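PDB 4DZH: amidohydrolase from Xanthomonas campestris pv. campestris, which probably deaminates adenosine-type substrates such as 5'-methylthioadenosine, as a zinc-dependent hydrolase of the ATZ/TRZ amidohydrolase family. Local coordinates for residues M72-V76 with L353-T357; T133-E138 with F155-G160; A312-D316 with M326-N330; D323-F327 with A405-V410. All blocks are in the same frame, centred on the assembly; numbering follows the deposited sequence.

Contact 1 (M72-V76 with L353-T357); sequences MPGLV and LRAAT
The backbone of V76 meets the backbone of A356 where strand 69-80 meets helix 349-363. V76 N donates to A356 O at 2.8 Å, and the N-H points at the oxygen at 171°. The same carbonyl also takes a CA-H...O contact from L75, with L75 CA 3.6 Å from A356 O. One helix carbonyl is thus shared by two neighbouring strand residues. A water hydrogen-bonded to both V76 O and A355 O makes a second link.

The side chains pack beside this polar pair. T357 CG2 rests 3.6 Å from G74 O and close to P73 O and P73 CB. L75 CD2 reaches across to T357 CG2 at 3.9 Å, with A356 CB and L353 CD1 slightly further off. M72 SD touches L353 CD1 from the other end of the segment, at 4.3 Å. V76 CG2 lies against T357 O.

The T357 side chain is held from within its own helix. T357 OG1 stands between the backbone N and the carbonyl carbon (chi1 49°) and donates to L353 O at 2.9 Å. This turns CG2 to the strand. The helix widens to a pi-type turn at 355-357.

The touching residues of both segments are buried. The backbone of L75 also bonds to G132 and T134, and T134 belongs to strand 133-139. L75 packs on M326 and F327 of helix 326-341, and A356 packs on N330 of that helix. L353 extends the apolar layer to L398 and I402 of helix 397-403.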
# COMPACT_ATOMS: atom_id res chain seq x y z
N MET A 72 -9.29 -18.04 -0.26
CA MET A 72 -8.11 -18.26 0.59
C MET A 72 -8.55 -18.19 2.06
O MET A 72 -9.68 -17.76 2.37
CB MET A 72 -7.07 -17.18 0.30
CG MET A 72 -7.51 -15.81 0.71
SD MET A 72 -6.29 -14.58 0.22
CE MET A 72 -6.83 -13.26 1.30
N PRO A 73 -7.68 -18.63 3.00
CA PRO A 73 -7.99 -18.46 4.43
C PRO A 73 -8.04 -16.98 4.78
O PRO A 73 -7.35 -16.19 4.11
CB PRO A 73 -6.78 -19.09 5.13
CG PRO A 73 -6.12 -20.01 4.10
CD PRO A 73 -6.34 -19.24 2.80
N GLY A 74 -8.83 -16.65 5.80
CA GLY A 74 -8.82 -15.28 6.29
C GLY A 74 -7.42 -14.86 6.68
O GLY A 74 -6.59 -15.63 7.15
N LEU A 75 -7.12 -13.60 6.44
CA LEU A 75 -5.87 -13.04 6.92
C LEU A 75 -5.89 -12.89 8.42
O LEU A 75 -6.91 -12.58 9.06
CB LEU A 75 -5.64 -11.69 6.26
CG LEU A 75 -5.61 -11.75 4.72
CD1 LEU A 75 -5.41 -10.36 4.13
CD2 LEU A 75 -4.60 -12.79 4.13
N VAL A 76 -4.72 -13.11 9.02
CA VAL A 76 -4.55 -13.06 10.46
C VAL A 76 -3.67 -11.88 10.79
O VAL A 76 -2.46 -11.85 10.42
CB VAL A 76 -3.95 -14.39 10.97
CG1 VAL A 76 -3.64 -14.30 12.47
CG2 VAL A 76 -4.89 -15.57 10.67
N LEU A 353 2.24 -14.61 1.73
CA LEU A 353 0.87 -15.01 1.98
C LEU A 353 0.80 -16.07 3.10
O LEU A 353 -0.13 -16.05 3.93
CB LEU A 353 0.18 -15.48 0.69
CG LEU A 353 -1.33 -15.69 0.91
CD1 LEU A 353 -2.08 -14.35 1.15
CD2 LEU A 353 -1.94 -16.36 -0.31
N ARG A 354 1.81 -16.94 3.14
CA ARG A 354 1.89 -17.94 4.22
C ARG A 354 1.98 -17.25 5.59
O ARG A 354 1.25 -17.61 6.51
CB ARG A 354 3.10 -18.85 4.00
CG ARG A 354 3.18 -20.05 5.00
CD ARG A 354 4.22 -21.05 4.50
NE ARG A 354 4.43 -22.23 5.39
CZ ARG A 354 3.71 -23.35 5.28
NH1 ARG A 354 2.72 -23.39 4.39
NH2 ARG A 354 3.97 -24.43 6.06
N ALA A 355 2.86 -16.26 5.71
CA ALA A 355 3.02 -15.49 6.94
C ALA A 355 1.70 -14.83 7.35
O ALA A 355 1.32 -14.84 8.54
CB ALA A 355 4.13 -14.48 6.81
N ALA A 356 1.00 -14.25 6.37
CA ALA A 356 -0.27 -13.56 6.62
C ALA A 356 -1.42 -14.47 7.07
O ALA A 356 -2.46 -13.97 7.56
CB ALA A 356 -0.70 -12.80 5.35
N THR A 357 -1.27 -15.80 6.92
CA THR A 357 -2.37 -16.70 7.25
C THR A 357 -1.87 -17.71 8.27
O THR A 357 -2.05 -17.50 9.47
CB THR A 357 -2.91 -17.42 5.99
OG1 THR A 357 -1.81 -17.99 5.24
CG2 THR A 357 -3.70 -16.40 5.14
O HOH W 1 0.08 -13.01 10.30

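Contact 2 (T133-E138 with F155-G160); sequences TTCVNE and FRALVG
C135 to E138 run beside R156 to V159 as parallel strands in register. V136 N donates to R156 O, and V136 O accepts from L158 N at 2.9 Å. E138 N then donates to L158 O at 2.8 Å, and E138 O accepts from G160 N. At the other end, the bond from R156 N to T134 O is weak, at 3.4 Å. R156 O also takes a CA-H...O contact from C135.

F155 lies just before its strand and folds back over the neighbour. Its CG is anti to the backbone N (chi1 -170°). This lays one ring face under T134 O, while T133 O approaches the ring edge, 3.3 Å from F155 CE2.

The two strands and helix 143-152 form a right-handed beta-alpha-beta crossover of the TIM barrel. V136 CG2 and A157 CB meet at 3.7 Å, and both residues pack on Y150 of that helix. C135 SG lies along the R156 chain, 3.8 Å from R156 CG.

N137 OD1 lies 3.4 Å from L158 CD2, while N137 ND2 donates to A78 O outside the segments. R156 NE pairs with D380. The E138 carboxylate is buried: OE1 bonds to Y150 and T80, and OE2 takes the backbone N of N82, close to the zinc ligand H81.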
# COMPACT_ATOMS: atom_id res chain seq x y z
N THR A 133 -9.64 -9.61 6.69
CA THR A 133 -8.99 -10.08 7.93
C THR A 133 -10.05 -10.72 8.81
O THR A 133 -11.14 -10.11 9.05
CB THR A 133 -8.33 -8.92 8.67
OG1 THR A 133 -7.22 -8.44 7.91
CG2 THR A 133 -7.79 -9.36 10.09
N THR A 134 -9.75 -11.91 9.35
CA THR A 134 -10.75 -12.70 10.10
C THR A 134 -10.33 -13.06 11.54
O THR A 134 -11.12 -13.65 12.32
CB THR A 134 -11.06 -14.05 9.39
OG1 THR A 134 -9.83 -14.74 9.10
CG2 THR A 134 -11.78 -13.79 8.08
N CYS A 135 -9.10 -12.67 11.90
CA CYS A 135 -8.56 -12.99 13.22
C CYS A 135 -7.55 -11.90 13.62
O CYS A 135 -6.81 -11.41 12.76
CB CYS A 135 -7.83 -14.33 13.11
SG CYS A 135 -7.29 -15.06 14.71
N VAL A 136 -7.50 -11.59 14.93
CA VAL A 136 -6.53 -10.62 15.42
C VAL A 136 -5.84 -11.14 16.64
O VAL A 136 -6.35 -12.06 17.31
CB VAL A 136 -7.19 -9.28 15.85
CG1 VAL A 136 -7.63 -8.55 14.65
CG2 VAL A 136 -8.36 -9.50 16.84
N ASN A 137 -4.66 -10.55 16.87
CA ASN A 137 -3.92 -10.72 18.12
C ASN A 137 -3.99 -9.35 18.77
O ASN A 137 -3.14 -8.47 18.49
CB ASN A 137 -2.48 -11.05 17.80
CG ASN A 137 -1.67 -11.41 19.03
OD1 ASN A 137 -2.21 -11.78 20.08
ND2 ASN A 137 -0.37 -11.38 18.88
N GLU A 138 -4.99 -9.18 19.64
CA GLU A 138 -5.35 -7.88 20.21
C GLU A 138 -4.52 -7.55 21.46
O GLU A 138 -4.22 -8.41 22.29
CB GLU A 138 -6.83 -7.93 20.63
CG GLU A 138 -7.39 -6.56 21.03
CD GLU A 138 -7.27 -5.50 19.92
OE1 GLU A 138 -7.59 -5.74 18.70
OE2 GLU A 138 -6.91 -4.38 20.29
N PHE A 155 -16.11 -12.88 15.64
CA PHE A 155 -14.83 -12.57 15.04
C PHE A 155 -13.74 -13.22 15.90
O PHE A 155 -13.83 -13.16 17.11
CB PHE A 155 -14.66 -11.03 14.97
CG PHE A 155 -13.47 -10.59 14.15
CD1 PHE A 155 -12.17 -10.59 14.68
CD2 PHE A 155 -13.65 -10.18 12.85
CE1 PHE A 155 -11.08 -10.21 13.89
CE2 PHE A 155 -12.55 -9.81 12.03
CZ PHE A 155 -11.27 -9.80 12.56
N ARG A 156 -12.76 -13.88 15.25
CA ARG A 156 -11.78 -14.66 16.01
C ARG A 156 -10.68 -13.78 16.60
O ARG A 156 -10.17 -12.86 15.95
CB ARG A 156 -11.16 -15.72 15.10
CG ARG A 156 -10.47 -16.87 15.88
CD ARG A 156 -9.99 -17.93 14.90
NE ARG A 156 -11.09 -18.45 14.11
CZ ARG A 156 -11.97 -19.35 14.56
NH1 ARG A 156 -11.90 -19.81 15.82
NH2 ARG A 156 -12.94 -19.78 13.76
N ALA A 157 -10.28 -14.07 17.83
CA ALA A 157 -9.25 -13.25 18.45
C ALA A 157 -8.48 -13.96 19.53
O ALA A 157 -9.05 -14.69 20.35
CB ALA A 157 -9.89 -12.01 19.06
N LEU A 158 -7.20 -13.66 19.55
CA LEU A 158 -6.37 -13.92 20.76
C LEU A 158 -6.31 -12.57 21.46
O LEU A 158 -5.80 -11.59 20.88
CB LEU A 158 -4.97 -14.39 20.34
CG LEU A 158 -4.01 -14.63 21.54
CD1 LEU A 158 -4.53 -15.71 22.49
CD2 LEU A 158 -2.61 -15.01 21.07
N VAL A 159 -6.89 -12.50 22.66
CA VAL A 159 -7.08 -11.21 23.34
C VAL A 159 -6.09 -11.10 24.48
O VAL A 159 -6.04 -11.98 25.35
CB VAL A 159 -8.52 -11.06 23.88
CG1 VAL A 159 -8.66 -9.77 24.68
CG2 VAL A 159 -9.51 -11.07 22.72
N GLY A 160 -5.29 -10.04 24.45
CA GLY A 160 -4.28 -9.91 25.48
C GLY A 160 -4.70 -9.13 26.71
O GLY A 160 -5.35 -8.07 26.60

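Contact 3 (A312-D316 with M326-N330); sequences AIGTD and MFSEN. With ZN (zinc ion), chain E; ZN (zinc ion), chain F.
Strand 310-313 of the TIM barrel ends here in the loop that carries the zinc ligand D316, and helix 326-341 packs against it. I313 makes the main apolar contact. I313 CG2 lies 3.6 Å from E329 CG, and the two side chains run alongside one another in opposite senses. I313 CG2 also meets M326 CE at 3.8 Å. I313 CD1 reaches N330 OD1.

M326 bends at chi2 and chi3 (-75° and -66°). The curl brings its methyl beside I313 O and M326 SD 3.8 Å from T315 CG2. T315 CG2 touches both M326 SD and E329 OE2. T315 OG1 donates to D316 O, on a lone pair in the carbonyl plane, and also bonds to N77 ND2. Both bonds probably help to hold the loop at the metal ligand.

E329 has its carboxylate buried beside G314 O. That carbonyl and E329 OE1 are both acceptors, and they stay unbonded. Other donors satisfy the acid: OE1 takes E289 N and a water at 2.6 Å, and OE2 takes N321 ND2. The water bonds weakly to T315 O. E289 and N321 are magnesium ligands, so E329 is in the second shell of that site.

D316 makes no contact with 326-330. It serves two zinc ions, one of them also bound by H79, H81 and H228. A water bridges the pair. D316 OD1 binds this first zinc at 2.4 Å and the second at 2.6 Å, and D316 OD2 binds the second at 2.0 Å.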
# COMPACT_ATOMS: atom_id res chain seq x y z
N ALA A 312 4.92 -13.85 11.41
CA ALA A 312 3.57 -13.34 11.14
C ALA A 312 3.61 -11.86 10.79
O ALA A 312 4.65 -11.20 10.88
CB ALA A 312 2.72 -13.57 12.38
N ILE A 313 2.45 -11.33 10.38
CA ILE A 313 2.35 -9.95 9.92
C ILE A 313 1.21 -9.29 10.69
O ILE A 313 0.16 -9.90 10.93
CB ILE A 313 2.10 -9.91 8.39
CG1 ILE A 313 3.33 -10.44 7.65
CG2 ILE A 313 1.78 -8.46 7.91
CD1 ILE A 313 3.14 -10.63 6.15
N GLY A 314 1.45 -8.06 11.12
CA GLY A 314 0.43 -7.29 11.82
C GLY A 314 0.49 -5.82 11.37
O GLY A 314 1.48 -5.34 10.77
N THR A 315 -0.54 -5.06 11.69
CA THR A 315 -0.65 -3.67 11.24
C THR A 315 -0.25 -2.65 12.33
O THR A 315 0.03 -1.49 11.98
CB THR A 315 -2.08 -3.30 10.71
OG1 THR A 315 -3.04 -3.55 11.76
CG2 THR A 315 -2.47 -4.11 9.44
N ASP A 316 -0.30 -3.05 13.61
CA ASP A 316 -0.22 -2.11 14.73
C ASP A 316 -1.48 -1.25 14.68
O ASP A 316 -2.46 -1.64 14.02
CB ASP A 316 1.10 -1.27 14.68
CG ASP A 316 1.66 -0.89 16.06
OD1 ASP A 316 1.25 -1.36 17.15
OD2 ASP A 316 2.63 -0.10 15.98
N MET A 326 -4.49 -5.39 5.65
CA MET A 326 -3.48 -6.45 5.58
C MET A 326 -3.02 -6.73 4.17
O MET A 326 -1.92 -7.26 3.98
CB MET A 326 -3.99 -7.74 6.25
CG MET A 326 -3.98 -7.67 7.75
SD MET A 326 -2.31 -7.82 8.45
CE MET A 326 -1.89 -9.52 7.98
N PHE A 327 -3.82 -6.42 3.13
CA PHE A 327 -3.31 -6.60 1.76
C PHE A 327 -2.11 -5.68 1.55
O PHE A 327 -1.09 -6.10 1.01
CB PHE A 327 -4.40 -6.30 0.72
CG PHE A 327 -5.34 -7.45 0.48
CD1 PHE A 327 -6.33 -7.77 1.40
CD2 PHE A 327 -5.24 -8.20 -0.69
CE1 PHE A 327 -7.19 -8.84 1.20
CE2 PHE A 327 -6.11 -9.28 -0.91
CZ PHE A 327 -7.07 -9.58 0.01
N SER A 328 -2.24 -4.44 1.99
CA SER A 328 -1.14 -3.49 1.94
C SER A 328 0.01 -3.90 2.81
O SER A 328 1.16 -3.83 2.38
CB SER A 328 -1.59 -2.10 2.35
OG SER A 328 -0.51 -1.17 2.25
N GLU A 329 -0.28 -4.29 4.05
CA GLU A 329 0.78 -4.69 4.97
C GLU A 329 1.63 -5.84 4.37
O GLU A 329 2.90 -5.83 4.48
CB GLU A 329 0.18 -5.13 6.31
CG GLU A 329 1.22 -4.97 7.41
CD GLU A 329 1.42 -3.55 7.82
OE1 GLU A 329 2.55 -3.24 8.32
OE2 GLU A 329 0.50 -2.72 7.69
N ASN A 330 0.96 -6.79 3.72
CA ASN A 330 1.64 -7.92 3.10
C ASN A 330 2.53 -7.45 1.99
O ASN A 330 3.69 -7.87 1.88
CB ASN A 330 0.65 -8.93 2.49
CG ASN A 330 -0.20 -9.66 3.54
OD1 ASN A 330 0.12 -9.71 4.72
ND2 ASN A 330 -1.27 -10.29 3.06
ZN ZN E . 1.88 -2.27 19.23
ZN ZN F . 3.02 0.41 17.83
O HOH W 2 2.55 -2.00 10.63
O HOH W 3 3.48 -1.12 18.78
O HOH W 4 4.87 1.47 18.06

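Contact 4 (D323-F327 with A405-V410); sequences DLDMF and AGRHQV. With MG (magnesium ion), chain B.
A405 CB starts the segment, 4.0 Å from F327 CE2. G406 follows, its carbonyl carbon over one face of the F327 ring. G406 N donates to Q409 OE1, and Q409 N to G406 O, closing the short 3-10 turn.

R407 carries most of the contact. R407 CA sits over the same ring face in a CH-pi contact, 4.2 Å from the F327 centroid. CG stands between the backbone N and the carbonyl carbon (chi1 62°), and the chain then runs extended past D325. The D325 carboxylate and the guanidinium are stacked, with planes 9° apart. D325 OD2 is 3.6 Å from R407 NE but well out of the guanidinium plane, so the salt bridge rests on charge alone. A longer one joins R407 NH2 to D323 OD2. R407 NH1 pairs with E127 and with a water that also hydrogen-bonds to L324 O. Another water accepts from R407 N and donates to D325 OD2 at 2.6 Å.

The H408 ring meets H408 of the second subunit. V410 closes the segment, with V410 CG2 3.5 Å from F327 CE1.

D325 is the N-cap of helix 326-341, its OD1 accepting from S328 N. D323 OD1 binds magnesium at 2.1 Å, and D323 OD2 holds a water ligand of the metal. N321, E289 and three waters complete a six-coordinate magnesium site at the start of the helix.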
# COMPACT_ATOMS: atom_id res chain seq x y z
N ASP A 323 -4.04 2.54 8.55
CA ASP A 323 -5.18 1.65 8.27
C ASP A 323 -4.95 0.25 8.82
O ASP A 323 -3.90 -0.06 9.41
CB ASP A 323 -5.55 1.62 6.80
CG ASP A 323 -4.37 1.27 5.90
OD1 ASP A 323 -3.46 0.55 6.37
OD2 ASP A 323 -4.40 1.62 4.70
N LEU A 324 -5.96 -0.61 8.69
CA LEU A 324 -5.86 -2.02 9.13
C LEU A 324 -5.81 -2.90 7.89
O LEU A 324 -6.39 -4.00 7.86
CB LEU A 324 -7.09 -2.43 9.96
CG LEU A 324 -7.19 -1.64 11.26
CD1 LEU A 324 -8.52 -1.99 12.00
CD2 LEU A 324 -5.94 -1.76 12.23
N ASP A 325 -5.16 -2.43 6.85
CA ASP A 325 -5.21 -3.07 5.55
C ASP A 325 -4.12 -4.13 5.48
O ASP A 325 -2.93 -3.78 5.28
CB ASP A 325 -4.98 -2.00 4.46
CG ASP A 325 -5.00 -2.56 3.01
OD1 ASP A 325 -4.95 -3.81 2.86
OD2 ASP A 325 -5.05 -1.76 2.06
N MET A 326 -4.49 -5.39 5.65
CA MET A 326 -3.48 -6.45 5.58
C MET A 326 -3.02 -6.73 4.17
O MET A 326 -1.92 -7.26 3.98
CB MET A 326 -3.99 -7.74 6.25
CG MET A 326 -3.98 -7.67 7.75
SD MET A 326 -2.31 -7.82 8.45
CE MET A 326 -1.89 -9.52 7.98
N PHE A 327 -3.82 -6.42 3.13
CA PHE A 327 -3.31 -6.60 1.76
C PHE A 327 -2.11 -5.68 1.55
O PHE A 327 -1.09 -6.10 1.01
CB PHE A 327 -4.40 -6.30 0.72
CG PHE A 327 -5.34 -7.45 0.48
CD1 PHE A 327 -6.33 -7.77 1.40
CD2 PHE A 327 -5.24 -8.20 -0.69
CE1 PHE A 327 -7.19 -8.84 1.20
CE2 PHE A 327 -6.11 -9.28 -0.91
CZ PHE A 327 -7.07 -9.58 0.01
N ALA A 405 -3.58 -6.97 -5.81
CA ALA A 405 -4.91 -6.92 -5.26
C ALA A 405 -5.00 -5.88 -4.17
O ALA A 405 -4.11 -5.80 -3.29
CB ALA A 405 -5.29 -8.28 -4.69
N GLY A 406 -6.07 -5.09 -4.20
CA GLY A 406 -6.39 -4.23 -3.09
C GLY A 406 -7.44 -4.82 -2.18
O GLY A 406 -8.21 -5.69 -2.58
N ARG A 407 -7.51 -4.33 -0.95
CA ARG A 407 -8.43 -4.90 0.01
C ARG A 407 -9.93 -4.73 -0.38
O ARG A 407 -10.79 -5.46 0.14
CB ARG A 407 -8.17 -4.32 1.39
CG ARG A 407 -8.37 -2.87 1.47
CD ARG A 407 -8.45 -2.54 2.95
NE ARG A 407 -8.38 -1.09 3.13
CZ ARG A 407 -8.35 -0.48 4.31
NH1 ARG A 407 -8.45 -1.18 5.50
NH2 ARG A 407 -8.21 0.87 4.29
N HIS A 408 -10.21 -3.79 -1.28
CA HIS A 408 -11.60 -3.56 -1.68
C HIS A 408 -12.02 -4.66 -2.64
O HIS A 408 -13.22 -4.74 -2.97
CB HIS A 408 -11.70 -2.21 -2.38
CG HIS A 408 -10.88 -2.15 -3.63
ND1 HIS A 408 -9.52 -1.93 -3.63
CD2 HIS A 408 -11.23 -2.30 -4.94
CE1 HIS A 408 -9.06 -1.94 -4.88
NE2 HIS A 408 -10.08 -2.16 -5.69
N GLN A 409 -11.09 -5.51 -3.06
CA GLN A 409 -11.48 -6.64 -3.91
C GLN A 409 -12.00 -7.82 -3.11
O GLN A 409 -12.41 -8.82 -3.69
CB GLN A 409 -10.34 -7.09 -4.78
CG GLN A 409 -9.92 -5.92 -5.72
CD GLN A 409 -8.84 -6.34 -6.65
OE1 GLN A 409 -7.73 -5.81 -6.59
NE2 GLN A 409 -9.15 -7.27 -7.55
N VAL A 410 -11.89 -7.74 -1.78
CA VAL A 410 -12.56 -8.76 -0.96
C VAL A 410 -14.06 -8.65 -1.12
O VAL A 410 -14.64 -7.59 -0.90
CB VAL A 410 -12.16 -8.58 0.54
CG1 VAL A 410 -12.99 -9.50 1.45
CG2 VAL A 410 -10.63 -8.84 0.70
MG MG B . -1.44 0.49 6.01
O HOH W 5 -5.89 2.20 2.51
O HOH W 6 -2.02 0.42 3.96
O HOH W 7 -8.88 -4.23 6.37
O HOH W 8 -5.24 -2.48 -0.38
O HOH W 9 -1.57 -1.52 6.34
O HOH W 10 -1.25 2.63 5.69

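All four contacts are buried and lie in or against the amidohydrolase barrel, their centres 10 to 17 Å apart. Contacts 1 and 2 meet on one sheet, where strands 69-80 and 133-139 are neighbours. Contacts 3 and 4 share M326 and F327 of helix 326-341. That helix also packs on L75 of contact 1, and M326 reaches T133 of contact 2. Along the chain, contacts 2 and 3 come in series inside the loop closed by contact 1, while contact 4 crosses contact 1. Helix 326-341 thus packs on barrel strands and on the zinc loop of contact 3, and the magnesium site of contact 4 sits at its start.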